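Glutamate--tRNA ligase (Elizabethkingia anophelis, PDB 6B1Z) catalyses the ATP-dependent attachment of glutamate to its cognate tRNA, supplying glutamyl-tRNA for protein synthesis. Local coordinates at residues V14-S19 with V29-Y34; D45-I50 with H219-T224; K389-M394 with K402-D407; L476-E481 with P485-L490. All blocks are in the same frame, centred on the assembly; numbering follows the deposited sequence.

Contact 1. Residues V14-S19 with V29-Y34; sequences VRFAPS and VRTALY. With FMT (formic acid), chain C.
Arg15 grips a bound formic acid molecule with both terminal nitrogens: NH1 reaches O1 at 2.9 Å and NH2 reaches O2 at 2.9 Å, the two bonds nearly straight at 165° and 170°. The small acid, probably from the crystallisation liquor, lies at the edge of the guanidinium group and is also held by Arg228, while NE of Arg15 makes a salt bridge with Asp218, which helps to fix the group's rotation. Phe16, the next residue of the strand, points toward helix 26-41. Its ring carries the contact with that helix: the methyl CB of Ala32 sits 3.6 Å from the centroid of the Phe16 ring and almost exactly on its normal, a CH-pi contact. CD of Pro18 covers the opposite face nearer its rim, so the ring is sandwiched. Thr31 comes only to the edge, with CG2 4.2 Å from CD1 of Phe16. With CG anti to the backbone N (chi1 -175°), Phe16 swings its ring over the small residue, where the helix can come close to the strand. This is the first strand and helix of a beta-alpha-beta unit in the Rossmann-type catalytic domain of class I synthetases, with the family's HIGH-type signature at the start of the helix.

Contact 2. Residues D45-I50 with H219-T224; sequences DFILRI and HEMKIT
Met221 lays the end of its side chain against Arg49, and here the packing is tight: CE lies 3.7 Å from CD of Arg49, and SD is 3.8 Å from the same carbon. The thioether sulfur also meets the edge of the guanidinium group in its plane, taking a weak hydrogen bond from NH1 of Arg49 at 3.7 Å with an N-H...S angle of 166°. The two chains cross obliquely. Met221 is extended beyond CG (chi2 -176°), which carries the sulfur across from the helix end to the arginine, whereas Arg49 bends at chi3 and brings its nitrogens round to that sulfur. The charge itself is met by stronger partners: NH1 forms a salt bridge with Asp218, NE another with Glu51, and NH2 a hydrogen bond with Asn214. Asp218 OD2 also pairs with Arg15 NE and so ties two neighbouring arginines together. Packing is looser along the strand, where CG2 of Ile47 stands 4.3 Å from the sulfur of Met221 and Ile223 brings its end near without close touch. On the outer side Lys222 lies exposed, its positive phi of 57° turning the chain. There its N bonds to His219 O at 3.1 Å, while Ile223 N reaches Asp218 O. This Schellman motif ends helix 210-220 and delivers Met221 to strand 45-48, the second strand of the beta-alpha-beta unit in the class I catalytic domain.

Contact 3. Residues K389-M394 with K402-D407; sequences KIIGLM and KDIYND. With EDO (1,2-ethanediol), chain X.
The short helical segments 389-394 and 402-406 run almost perpendicular, at 97°, with axes 9.9 Å apart, and approach most closely where Met394 faces Ile404. The two side chains slide past each other in opposite directions, CB of Met394 resting 3.7 Å from CG2 of Ile404. That same methyl meets CG2 of Ile390 at 3.9 Å, so one branch of Ile404 is shared by residues a turn apart on the first helix. Its other branch ends in CD1, which only loosely approaches CG1 of Ile391. Met394 folds twice, at chi2 (-79°) and chi3 (-66°), and this curl tucks its methyl under the end of the second helix: CE lies 3.6 Å from the carbonyl O of Asp407 and 3.7 Å from that of Ile404. Beyond the apolar part, the exposed carboxylate of Asp407 holds an ethanediol, probably from the crystallisation liquor, accepting bonds of 2.7 Å at OD1 from O2 and 2.7 Å at OD2 from O1. Phe371 of helix 364-377 packs on Ile404, and Phe411 on both Ile390 and Met394. The result is two consecutive helices packed nearly at right angles within the all-helical anticodon-binding domain.

Contact 4. Residues L476-E481 with P485-L490; sequences LSLVGE and PDVPDL
A helix-loop-helix connection near the C-terminus is closed here, where Leu478 and Val479 in the last turn of helix 467-479 meet Val487 and Leu490 in the first turn of helix 487-507. Leu490 touches both residues of the first helix through one methyl. Its CD2 sits 3.6 Å from CG2 of Val479 and 3.7 Å from CB of Leu478, and reaches CD1 of Leu478 more loosely at 4.1 Å. In Leu490 a chi1 of 175° directs the branch toward the first helix, and a chi2 of 54° turns CD2 onto Val479 and Leu478. Leu478 and Leu490 run past each other in opposite directions, while Val479 meets Leu490 at a slant through its CG2 branch. The remaining contact is looser and comes nearly at a right angle, with CD1 of Leu478 4.1 Å from CG1 of Val487. In the anticodon-binding domain this apolar patch joins the start of the long C-terminal helix to the end of the helix before it. The chain leaves the first helix at Gly480, whose phi is positive (86°), while its N still bonds to Leu476 O at 2.7 Å. Leu490 N in turn bonds to Asp486 O at 3.1 Å, in the opening turn of the second helix. Farther along helix 487-507, Ile494 and Met491 also pack on Leu478, and Arg502 donates a hydrogen bond from NH1 to the carbonyl O of Leu478. Phe411 lies against Leu490, and Phe410 against Val479.

How the contacts relate
The contacts follow one another along the chain in two pairs. Contacts 1 and 2 share the catalytic domain: their centres are 11 Å apart, and strands 13-16 and 45-48 are parallel neighbours, joined by backbone bonds such as Phe16 N to Ile47 O at 2.8 Å. Contacts 3 and 4, with centres 14 Å apart, belong to the anticodon-binding domain and touch where Leu393 packs on Asp489. Between the pairs lie long distances, about 37 Å between the centres of contacts 1 and 3 and about 59 Å between those of 2 and 4. Such an elongated layout is consistent with one enzyme handling both the acceptor end and the anticodon of a tRNA.

Contact 1. Residues V14-S19 with V29-Y34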
loop_
_atom_site.group_PDB
_atom_site.type_symbol
_atom_site.label_atom_id
_atom_site.label_comp_id
_atom_site.label_asym_id
_atom_site.label_seq_id
_atom_site.Cartn_x
_atom_site.Cartn_y
_atom_site.Cartn_z
ATOM N N VAL A 14 -18.836 2.525 -7.539
ATOM C CA VAL A 14 -17.982 1.552 -6.862
ATOM C C VAL A 14 -17.776 2.020 -5.429
ATOM O O VAL A 14 -17.947 3.196 -5.111
ATOM C CB VAL A 14 -16.620 1.378 -7.571
ATOM C CG1 VAL A 14 -16.819 0.872 -8.998
ATOM C CG2 VAL A 14 -15.840 2.702 -7.552
ATOM N N ARG A 15 -17.381 1.096 -4.555
ATOM C CA ARG A 15 -17.098 1.495 -3.181
ATOM C C ARG A 15 -15.884 0.765 -2.625
ATOM O O ARG A 15 -15.693 -0.436 -2.837
ATOM C CB ARG A 15 -18.317 1.280 -2.251
ATOM C CG ARG A 15 -18.533 -0.157 -1.726
ATOM C CD ARG A 15 -18.760 -1.187 -2.834
ATOM N NE ARG A 15 -19.207 -2.465 -2.280
ATOM C CZ ARG A 15 -18.407 -3.418 -1.811
ATOM N NH1 ARG A 15 -17.085 -3.267 -1.834
ATOM N NH2 ARG A 15 -18.937 -4.539 -1.316
ATOM N N PHE A 16 -15.066 1.520 -1.899
ATOM C CA PHE A 16 -13.998 0.970 -1.086
ATOM C C PHE A 16 -14.582 0.779 0.304
ATOM O O PHE A 16 -15.111 1.740 0.885
ATOM C CB PHE A 16 -12.804 1.931 -1.090
ATOM C CG PHE A 16 -11.590 1.415 -0.373
ATOM C CD1 PHE A 16 -11.107 0.145 -0.623
ATOM C CD2 PHE A 16 -10.910 2.230 0.529
ATOM C CE1 PHE A 16 -9.984 -0.323 0.027
ATOM C CE2 PHE A 16 -9.774 1.762 1.187
ATOM C CZ PHE A 16 -9.317 0.485 0.933
ATOM N N ALA A 17 -14.523 -0.448 0.819
ATOM C CA ALA A 17 -15.187 -0.814 2.068
ATOM C C ALA A 17 -14.172 -1.419 3.024
ATOM O O ALA A 17 -14.233 -2.613 3.330
ATOM C CB ALA A 17 -16.345 -1.774 1.802
ATOM N N PRO A 18 -13.229 -0.612 3.506
ATOM C CA PRO A 18 -12.337 -1.046 4.579
ATOM C C PRO A 18 -13.035 -1.025 5.932
ATOM O O PRO A 18 -13.933 -0.211 6.199
ATOM C CB PRO A 18 -11.218 -0.000 4.528
ATOM C CG PRO A 18 -11.940 1.257 4.180
ATOM C CD PRO A 18 -13.020 0.811 3.182
ATOM N N SER A 19 -12.614 -1.916 6.772
ATOM C CA SER A 19 -12.962 -1.876 8.185
ATOM C C SER A 19 -11.943 -1.038 8.954
ATOM O O SER A 19 -10.762 -0.987 8.585
ATOM C CB SER A 19 -13.012 -3.287 8.770
ATOM O OG SER A 19 -11.820 -4.003 8.498
ATOM N N VAL A 29 -4.675 -0.798 -0.679
ATOM C CA VAL A 29 -4.369 0.353 -1.523
ATOM C C VAL A 29 -4.680 0.040 -2.974
ATOM O O VAL A 29 -5.258 0.868 -3.691
ATOM C CB VAL A 29 -2.895 0.755 -1.354
ATOM C CG1 VAL A 29 -2.520 1.868 -2.354
ATOM C CG2 VAL A 29 -2.634 1.193 0.086
ATOM N N ARG A 30 -4.297 -1.160 -3.428
ATOM C CA ARG A 30 -4.554 -1.537 -4.822
ATOM C C ARG A 30 -6.042 -1.616 -5.114
ATOM O O ARG A 30 -6.495 -1.155 -6.173
ATOM C CB ARG A 30 -3.876 -2.856 -5.180
ATOM C CG ARG A 30 -3.958 -3.152 -6.699
ATOM C CD ARG A 30 -3.439 -4.513 -7.089
ATOM N NE ARG A 30 -4.141 -5.571 -6.373
ATOM C CZ ARG A 30 -3.799 -6.852 -6.414
ATOM N NH1 ARG A 30 -2.795 -7.271 -7.184
ATOM N NH2 ARG A 30 -4.484 -7.716 -5.683
ATOM N N THR A 31 -6.817 -2.205 -4.201
ATOM C CA THR A 31 -8.261 -2.269 -4.400
ATOM C C THR A 31 -8.860 -0.874 -4.502
ATOM O O THR A 31 -9.644 -0.583 -5.419
ATOM C CB THR A 31 -8.908 -3.063 -3.271
ATOM O OG1 THR A 31 -8.492 -4.430 -3.381
ATOM C CG2 THR A 31 -10.444 -2.974 -3.391
ATOM N N ALA A 32 -8.489 0.016 -3.572
ATOM C CA ALA A 32 -8.965 1.393 -3.638
ATOM C C ALA A 32 -8.573 2.057 -4.955
ATOM O O ALA A 32 -9.390 2.756 -5.564
ATOM C CB ALA A 32 -8.411 2.201 -2.453
ATOM N N LEU A 33 -7.333 1.844 -5.411
ATOM C CA LEU A 33 -6.884 2.440 -6.665
ATOM C C LEU A 33 -7.711 1.948 -7.839
ATOM O O LEU A 33 -8.142 2.747 -8.680
ATOM C CB LEU A 33 -5.401 2.140 -6.891
ATOM C CG LEU A 33 -4.858 2.576 -8.252
ATOM C CD1 LEU A 33 -4.863 4.100 -8.425
ATOM C CD2 LEU A 33 -3.466 2.028 -8.449
ATOM N N TYR A 34 -7.932 0.632 -7.923
ATOM C CA TYR A 34 -8.705 0.114 -9.050
ATOM C C TYR A 34 -10.161 0.581 -8.990
ATOM O O TYR A 34 -10.764 0.840 -10.043
ATOM C CB TYR A 34 -8.590 -1.417 -9.117
ATOM C CG TYR A 34 -7.229 -1.959 -9.557
ATOM C CD1 TYR A 34 -6.191 -1.117 -9.984
ATOM C CD2 TYR A 34 -6.981 -3.324 -9.545
ATOM C CE1 TYR A 34 -4.956 -1.639 -10.375
ATOM C CE2 TYR A 34 -5.753 -3.850 -9.944
ATOM C CZ TYR A 34 -4.747 -3.009 -10.351
ATOM O OH TYR A 34 -3.554 -3.550 -10.743
HETATM C C FMT C . -16.398 -6.336 0.100
HETATM O O1 FMT C . -15.751 -5.494 -0.533
HETATM O O2 FMT C . -17.490 -6.797 -0.270
#

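Contact 2. Residues D45-I50 with H219-T224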
loop_
_atom_site.group_PDB
_atom_site.type_symbol
_atom_site.label_atom_id
_atom_site.label_comp_id
_atom_site.label_asym_id
_atom_site.label_seq_id
_atom_site.Cartn_x
_atom_site.Cartn_y
_atom_site.Cartn_z
ATOM N N ASP A 45 -18.865 7.244 -9.823
ATOM C CA ASP A 45 -18.708 7.677 -8.437
ATOM C C ASP A 45 -17.894 6.684 -7.617
ATOM O O ASP A 45 -18.061 5.466 -7.749
ATOM C CB ASP A 45 -20.074 7.854 -7.768
ATOM C CG ASP A 45 -21.017 8.727 -8.574
ATOM O OD1 ASP A 45 -20.556 9.760 -9.111
ATOM O OD2 ASP A 45 -22.223 8.396 -8.664
ATOM N N PHE A 46 -17.046 7.213 -6.738
ATOM C CA PHE A 46 -16.187 6.433 -5.852
ATOM C C PHE A 46 -16.633 6.698 -4.417
ATOM O O PHE A 46 -16.537 7.833 -3.937
ATOM C CB PHE A 46 -14.720 6.817 -6.099
ATOM C CG PHE A 46 -13.720 6.226 -5.127
ATOM C CD1 PHE A 46 -13.655 4.864 -4.903
ATOM C CD2 PHE A 46 -12.773 7.050 -4.515
ATOM C CE1 PHE A 46 -12.704 4.326 -4.029
ATOM C CE2 PHE A 46 -11.823 6.514 -3.643
ATOM C CZ PHE A 46 -11.790 5.155 -3.412
ATOM N N ILE A 47 -17.144 5.666 -3.754
ATOM C CA ILE A 47 -17.750 5.757 -2.429
ATOM C C ILE A 47 -16.803 5.126 -1.418
ATOM O O ILE A 47 -16.214 4.073 -1.685
ATOM C CB ILE A 47 -19.124 5.043 -2.403
ATOM C CG1 ILE A 47 -20.206 5.859 -3.117
ATOM C CG2 ILE A 47 -19.588 4.749 -0.962
ATOM C CD1 ILE A 47 -20.156 5.858 -4.615
ATOM N N LEU A 48 -16.652 5.759 -0.254
ATOM C CA LEU A 48 -15.978 5.137 0.886
ATOM C C LEU A 48 -17.029 4.784 1.927
ATOM O O LEU A 48 -17.744 5.671 2.416
ATOM C CB LEU A 48 -14.928 6.078 1.494
ATOM C CG LEU A 48 -14.280 5.569 2.788
ATOM C CD1 LEU A 48 -13.411 4.325 2.541
ATOM C CD2 LEU A 48 -13.422 6.689 3.387
ATOM N N ARG A 49 -17.148 3.494 2.242
ATOM C CA ARG A 49 -18.068 3.015 3.262
ATOM C C ARG A 49 -17.253 2.360 4.367
ATOM O O ARG A 49 -16.470 1.435 4.110
ATOM C CB ARG A 49 -19.098 2.043 2.674
ATOM C CG ARG A 49 -20.176 1.650 3.681
ATOM C CD ARG A 49 -21.315 0.846 3.050
ATOM N NE ARG A 49 -20.861 -0.488 2.638
ATOM C CZ ARG A 49 -21.074 -1.027 1.441
ATOM N NH1 ARG A 49 -21.744 -0.372 0.503
ATOM N NH2 ARG A 49 -20.637 -2.249 1.194
ATOM N N ILE A 50 -17.410 2.854 5.585
ATOM C CA ILE A 50 -16.639 2.366 6.722
ATOM C C ILE A 50 -17.352 1.158 7.317
ATOM O O ILE A 50 -18.528 1.222 7.700
ATOM C CB ILE A 50 -16.425 3.473 7.765
ATOM C CG1 ILE A 50 -15.597 4.609 7.159
ATOM C CG2 ILE A 50 -15.774 2.897 9.037
ATOM C CD1 ILE A 50 -14.225 4.206 6.645
ATOM N N HIS A 219 -26.887 -2.652 -2.333
ATOM C CA HIS A 219 -28.188 -2.395 -2.936
ATOM C C HIS A 219 -28.644 -0.962 -2.682
ATOM O O HIS A 219 -28.988 -0.234 -3.626
ATOM C CB HIS A 219 -29.204 -3.401 -2.389
ATOM C CG HIS A 219 -30.591 -3.202 -2.916
ATOM N ND1 HIS A 219 -30.955 -3.546 -4.201
ATOM C CD2 HIS A 219 -31.699 -2.693 -2.333
ATOM C CE1 HIS A 219 -32.230 -3.259 -4.385
ATOM N NE2 HIS A 219 -32.706 -2.736 -3.269
ATOM N N GLU A 220 -28.653 -0.536 -1.408
ATOM C CA GLU A 220 -29.161 0.787 -1.062
ATOM C C GLU A 220 -28.342 1.900 -1.708
ATOM O O GLU A 220 -28.902 2.936 -2.104
ATOM C CB GLU A 220 -29.180 0.971 0.457
ATOM C CG GLU A 220 -30.199 0.093 1.175
ATOM C CD GLU A 220 -31.625 0.337 0.721
ATOM O OE1 GLU A 220 -32.244 1.310 1.196
ATOM O OE2 GLU A 220 -32.127 -0.442 -0.115
ATOM N N MET A 221 -27.024 1.722 -1.805
ATOM C CA MET A 221 -26.151 2.752 -2.362
ATOM C C MET A 221 -26.002 2.626 -3.872
ATOM O O MET A 221 -25.196 3.355 -4.466
ATOM C CB MET A 221 -24.777 2.705 -1.689
ATOM C CG MET A 221 -24.837 2.958 -0.189
ATOM S SD MET A 221 -23.209 3.013 0.574
ATOM C CE MET A 221 -23.680 3.547 2.231
ATOM N N LYS A 222 -26.783 1.735 -4.497
ATOM C CA LYS A 222 -26.849 1.601 -5.953
ATOM C C LYS A 222 -25.470 1.315 -6.545
ATOM O O LYS A 222 -25.098 1.837 -7.600
ATOM C CB LYS A 222 -27.502 2.833 -6.597
ATOM C CG LYS A 222 -28.934 3.080 -6.051
ATOM C CD LYS A 222 -29.760 3.959 -6.964
ATOM C CE LYS A 222 -31.094 4.313 -6.313
ATOM N NZ LYS A 222 -31.904 3.110 -5.962
ATOM N N ILE A 223 -24.712 0.464 -5.853
ATOM C CA ILE A 223 -23.407 0.021 -6.339
ATOM C C ILE A 223 -23.592 -0.857 -7.572
ATOM O O ILE A 223 -24.446 -1.756 -7.599
ATOM C CB ILE A 223 -22.659 -0.731 -5.230
ATOM C CG1 ILE A 223 -22.415 0.192 -4.027
ATOM C CG2 ILE A 223 -21.338 -1.324 -5.754
ATOM C CD1 ILE A 223 -21.661 1.482 -4.370
ATOM N N THR A 224 -22.788 -0.600 -8.604
ATOM C CA THR A 224 -22.862 -1.377 -9.841
ATOM C C THR A 224 -21.755 -2.419 -9.976
ATOM O O THR A 224 -21.965 -3.448 -10.636
ATOM C CB THR A 224 -22.811 -0.448 -11.059
ATOM O OG1 THR A 224 -21.564 0.259 -11.088
ATOM C CG2 THR A 224 -23.967 0.558 -11.037
#

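Contact 3. Residues K389-M394 with K402-D407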
loop_
_atom_site.group_PDB
_atom_site.type_symbol
_atom_site.label_atom_id
_atom_site.label_comp_id
_atom_site.label_asym_id
_atom_site.label_seq_id
_atom_site.Cartn_x
_atom_site.Cartn_y
_atom_site.Cartn_z
ATOM N N LYS A 389 22.581 23.218 -6.021
ATOM C CA LYS A 389 23.648 22.693 -6.864
ATOM C C LYS A 389 24.000 21.261 -6.474
ATOM O O LYS A 389 24.237 20.416 -7.347
ATOM C CB LYS A 389 24.873 23.603 -6.790
ATOM C CG LYS A 389 24.671 24.931 -7.510
ATOM C CD LYS A 389 25.989 25.652 -7.744
ATOM C CE LYS A 389 25.794 26.957 -8.494
ATOM N NZ LYS A 389 25.383 28.065 -7.592
ATOM N N ILE A 390 24.019 20.966 -5.171
ATOM C CA ILE A 390 24.290 19.599 -4.721
ATOM C C ILE A 390 23.188 18.657 -5.205
ATOM O O ILE A 390 23.464 17.565 -5.719
ATOM C CB ILE A 390 24.453 19.564 -3.187
ATOM C CG1 ILE A 390 25.778 20.243 -2.787
ATOM C CG2 ILE A 390 24.367 18.109 -2.658
ATOM C CD1 ILE A 390 25.927 20.521 -1.304
ATOM N N ILE A 391 21.924 19.082 -5.084
ATOM C CA ILE A 391 20.811 18.270 -5.580
ATOM C C ILE A 391 20.989 17.985 -7.068
ATOM O O ILE A 391 20.834 16.842 -7.519
ATOM C CB ILE A 391 19.466 18.969 -5.291
ATOM C CG1 ILE A 391 19.156 18.969 -3.787
ATOM C CG2 ILE A 391 18.319 18.314 -6.078
ATOM C CD1 ILE A 391 18.045 19.950 -3.420
ATOM N N GLY A 392 21.345 19.015 -7.848
ATOM C CA GLY A 392 21.536 18.811 -9.278
ATOM C C GLY A 392 22.646 17.822 -9.593
ATOM O O GLY A 392 22.544 17.048 -10.548
ATOM N N LEU A 393 23.719 17.837 -8.797
ATOM C CA LEU A 393 24.858 16.952 -9.003
ATOM C C LEU A 393 24.572 15.526 -8.568
ATOM O O LEU A 393 25.254 14.599 -9.028
ATOM C CB LEU A 393 26.078 17.448 -8.222
ATOM C CG LEU A 393 26.789 18.721 -8.674
ATOM C CD1 LEU A 393 27.729 19.194 -7.570
ATOM C CD2 LEU A 393 27.544 18.444 -9.960
ATOM N N MET A 394 23.589 15.323 -7.693
ATOM C CA MET A 394 23.414 14.026 -7.050
ATOM C C MET A 394 22.123 13.309 -7.399
ATOM O O MET A 394 22.053 12.085 -7.214
ATOM C CB MET A 394 23.469 14.168 -5.520
ATOM C CG MET A 394 24.776 14.715 -4.978
ATOM S SD MET A 394 26.075 13.475 -4.911
ATOM C CE MET A 394 25.392 12.367 -3.664
ATOM N N LYS A 402 16.959 11.416 0.756
ATOM C CA LYS A 402 17.963 11.317 1.815
ATOM C C LYS A 402 19.303 10.807 1.291
ATOM O O LYS A 402 20.346 11.097 1.888
ATOM C CB LYS A 402 17.464 10.412 2.948
ATOM C CG LYS A 402 17.463 8.916 2.614
ATOM C CD LYS A 402 16.843 8.074 3.730
ATOM C CE LYS A 402 16.192 6.816 3.145
ATOM N NZ LYS A 402 15.091 6.255 4.004
ATOM N N ASP A 403 19.299 10.048 0.180
ATOM C CA ASP A 403 20.547 9.543 -0.401
ATOM C C ASP A 403 21.464 10.685 -0.819
ATOM O O ASP A 403 22.689 10.521 -0.835
ATOM C CB ASP A 403 20.284 8.686 -1.649
ATOM C CG ASP A 403 19.441 7.463 -1.385
ATOM O OD1 ASP A 403 19.244 7.080 -0.214
ATOM O OD2 ASP A 403 18.996 6.876 -2.398
ATOM N N ILE A 404 20.888 11.831 -1.200
ATOM C CA ILE A 404 21.697 12.968 -1.628
ATOM C C ILE A 404 22.608 13.450 -0.499
ATOM O O ILE A 404 23.744 13.886 -0.747
ATOM C CB ILE A 404 20.771 14.089 -2.136
ATOM C CG1 ILE A 404 19.972 13.601 -3.349
ATOM C CG2 ILE A 404 21.587 15.350 -2.521
ATOM C CD1 ILE A 404 18.918 14.599 -3.829
ATOM N N TYR A 405 22.151 13.361 0.751
ATOM C CA TYR A 405 23.052 13.618 1.872
ATOM C C TYR A 405 23.886 12.390 2.225
ATOM O O TYR A 405 25.114 12.474 2.346
ATOM C CB TYR A 405 22.269 14.070 3.107
ATOM C CG TYR A 405 23.181 14.174 4.318
ATOM C CD1 TYR A 405 24.097 15.209 4.430
ATOM C CD2 TYR A 405 23.155 13.204 5.317
ATOM C CE1 TYR A 405 24.949 15.293 5.513
ATOM C CE2 TYR A 405 24.010 13.274 6.403
ATOM C CZ TYR A 405 24.902 14.326 6.495
ATOM O OH TYR A 405 25.757 14.408 7.574
ATOM N N ASN A 406 23.238 11.243 2.411
ATOM C CA ASN A 406 23.954 10.104 2.977
ATOM C C ASN A 406 25.085 9.636 2.074
ATOM O O ASN A 406 26.103 9.142 2.569
ATOM C CB ASN A 406 22.984 8.963 3.245
ATOM C CG ASN A 406 22.092 9.236 4.433
ATOM O OD1 ASN A 406 22.522 9.851 5.416
ATOM N ND2 ASN A 406 20.856 8.773 4.362
ATOM N N ASP A 407 24.928 9.785 0.758
ATOM C CA ASP A 407 25.966 9.439 -0.196
ATOM C C ASP A 407 26.794 10.637 -0.619
ATOM O O ASP A 407 27.651 10.498 -1.493
ATOM C CB ASP A 407 25.359 8.762 -1.434
ATOM C CG ASP A 407 24.653 7.456 -1.101
ATOM O OD1 ASP A 407 24.935 6.849 -0.038
ATOM O OD2 ASP A 407 23.782 7.045 -1.897
HETATM C C1 EDO X . 22.112 4.358 -0.737
HETATM O O1 EDO X . 23.248 4.457 -1.612
HETATM C C2 EDO X . 22.559 4.262 0.721
HETATM O O2 EDO X . 22.913 5.560 1.234
#

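Contact 4. Residues L476-E481 with P485-L490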
loop_
_atom_site.group_PDB
_atom_site.type_symbol
_atom_site.label_atom_id
_atom_site.label_comp_id
_atom_site.label_asym_id
_atom_site.label_seq_id
_atom_site.Cartn_x
_atom_site.Cartn_y
_atom_site.Cartn_z
ATOM N N LEU A 476 40.833 11.468 -4.005
ATOM C CA LEU A 476 41.102 10.811 -2.730
ATOM C C LEU A 476 41.233 11.830 -1.603
ATOM O O LEU A 476 40.703 11.623 -0.504
ATOM C CB LEU A 476 42.369 9.963 -2.837
ATOM C CG LEU A 476 42.804 9.242 -1.560
ATOM C CD1 LEU A 476 41.839 8.122 -1.233
ATOM C CD2 LEU A 476 44.213 8.709 -1.715
ATOM N N SER A 477 41.906 12.951 -1.875
ATOM C CA SER A 477 42.096 13.985 -0.861
ATOM C C SER A 477 40.766 14.561 -0.392
ATOM O O SER A 477 40.584 14.847 0.800
ATOM C CB SER A 477 42.968 15.103 -1.423
ATOM O OG SER A 477 44.210 14.602 -1.875
ATOM N N LEU A 478 39.839 14.771 -1.322
ATOM C CA LEU A 478 38.603 15.474 -0.998
ATOM C C LEU A 478 37.554 14.550 -0.400
ATOM O O LEU A 478 36.711 15.005 0.380
ATOM C CB LEU A 478 38.045 16.149 -2.254
ATOM C CG LEU A 478 38.980 17.124 -2.971
ATOM C CD1 LEU A 478 38.355 17.612 -4.261
ATOM C CD2 LEU A 478 39.371 18.306 -2.075
ATOM N N VAL A 479 37.601 13.263 -0.741
ATOM C CA VAL A 479 36.545 12.326 -0.393
ATOM C C VAL A 479 37.006 11.257 0.593
ATOM O O VAL A 479 36.178 10.735 1.351
ATOM C CB VAL A 479 35.981 11.678 -1.677
ATOM C CG1 VAL A 479 34.880 10.672 -1.361
ATOM C CG2 VAL A 479 35.458 12.750 -2.622
ATOM N N GLY A 480 38.296 10.931 0.625
ATOM C CA GLY A 480 38.795 9.813 1.388
ATOM C C GLY A 480 38.748 8.492 0.652
ATOM O O GLY A 480 39.450 7.552 1.042
ATOM N N GLU A 481 37.931 8.402 -0.394
ATOM C CA GLU A 481 37.906 7.225 -1.250
ATOM C C GLU A 481 37.614 7.682 -2.672
ATOM O O GLU A 481 37.505 8.880 -2.953
ATOM C CB GLU A 481 36.889 6.198 -0.747
ATOM C CG GLU A 481 35.556 6.789 -0.344
ATOM C CD GLU A 481 34.783 5.878 0.583
ATOM O OE1 GLU A 481 33.945 5.092 0.092
ATOM O OE2 GLU A 481 35.027 5.938 1.808
ATOM N N PRO A 485 30.891 12.935 -7.208
ATOM C CA PRO A 485 30.719 13.518 -8.543
ATOM C C PRO A 485 32.044 13.970 -9.136
ATOM O O PRO A 485 33.105 13.709 -8.556
ATOM C CB PRO A 485 29.792 14.707 -8.272
ATOM C CG PRO A 485 30.227 15.165 -6.913
ATOM C CD PRO A 485 30.616 13.913 -6.142
ATOM N N ASP A 486 31.997 14.649 -10.283
ATOM C CA ASP A 486 33.225 15.122 -10.907
ATOM C C ASP A 486 33.993 16.020 -9.945
ATOM O O ASP A 486 33.408 16.811 -9.199
ATOM C CB ASP A 486 32.917 15.873 -12.207
ATOM C CG ASP A 486 32.412 14.956 -13.313
ATOM O OD1 ASP A 486 32.334 13.720 -13.108
ATOM O OD2 ASP A 486 32.088 15.479 -14.398
ATOM N N VAL A 487 35.322 15.883 -9.962
ATOM C CA VAL A 487 36.156 16.577 -8.977
ATOM C C VAL A 487 36.029 18.094 -9.056
ATOM O O VAL A 487 35.916 18.738 -7.999
ATOM C CB VAL A 487 37.616 16.099 -9.100
ATOM C CG1 VAL A 487 38.539 17.030 -8.345
ATOM C CG2 VAL A 487 37.756 14.679 -8.576
ATOM N N PRO A 488 36.055 18.732 -10.235
ATOM C CA PRO A 488 35.920 20.200 -10.245
ATOM C C PRO A 488 34.584 20.677 -9.698
ATOM O O PRO A 488 34.513 21.779 -9.137
ATOM C CB PRO A 488 36.098 20.562 -11.727
ATOM C CG PRO A 488 36.876 19.428 -12.302
ATOM C CD PRO A 488 36.328 18.215 -11.591
ATOM N N ASP A 489 33.526 19.878 -9.844
ATOM C CA ASP A 489 32.245 20.222 -9.239
ATOM C C ASP A 489 32.318 20.141 -7.720
ATOM O O ASP A 489 31.798 21.018 -7.020
ATOM C CB ASP A 489 31.150 19.302 -9.779
ATOM C CG ASP A 489 30.878 19.520 -11.256
ATOM O OD1 ASP A 489 30.635 20.679 -11.646
ATOM O OD2 ASP A 489 30.903 18.532 -12.022
ATOM N N LEU A 490 32.955 19.092 -7.189
ATOM C CA LEU A 490 33.113 18.987 -5.741
ATOM C C LEU A 490 33.931 20.146 -5.182
ATOM O O LEU A 490 33.582 20.716 -4.139
ATOM C CB LEU A 490 33.759 17.648 -5.379
ATOM C CG LEU A 490 34.088 17.457 -3.894
ATOM C CD1 LEU A 490 32.855 17.699 -3.037
ATOM C CD2 LEU A 490 34.637 16.058 -3.655
#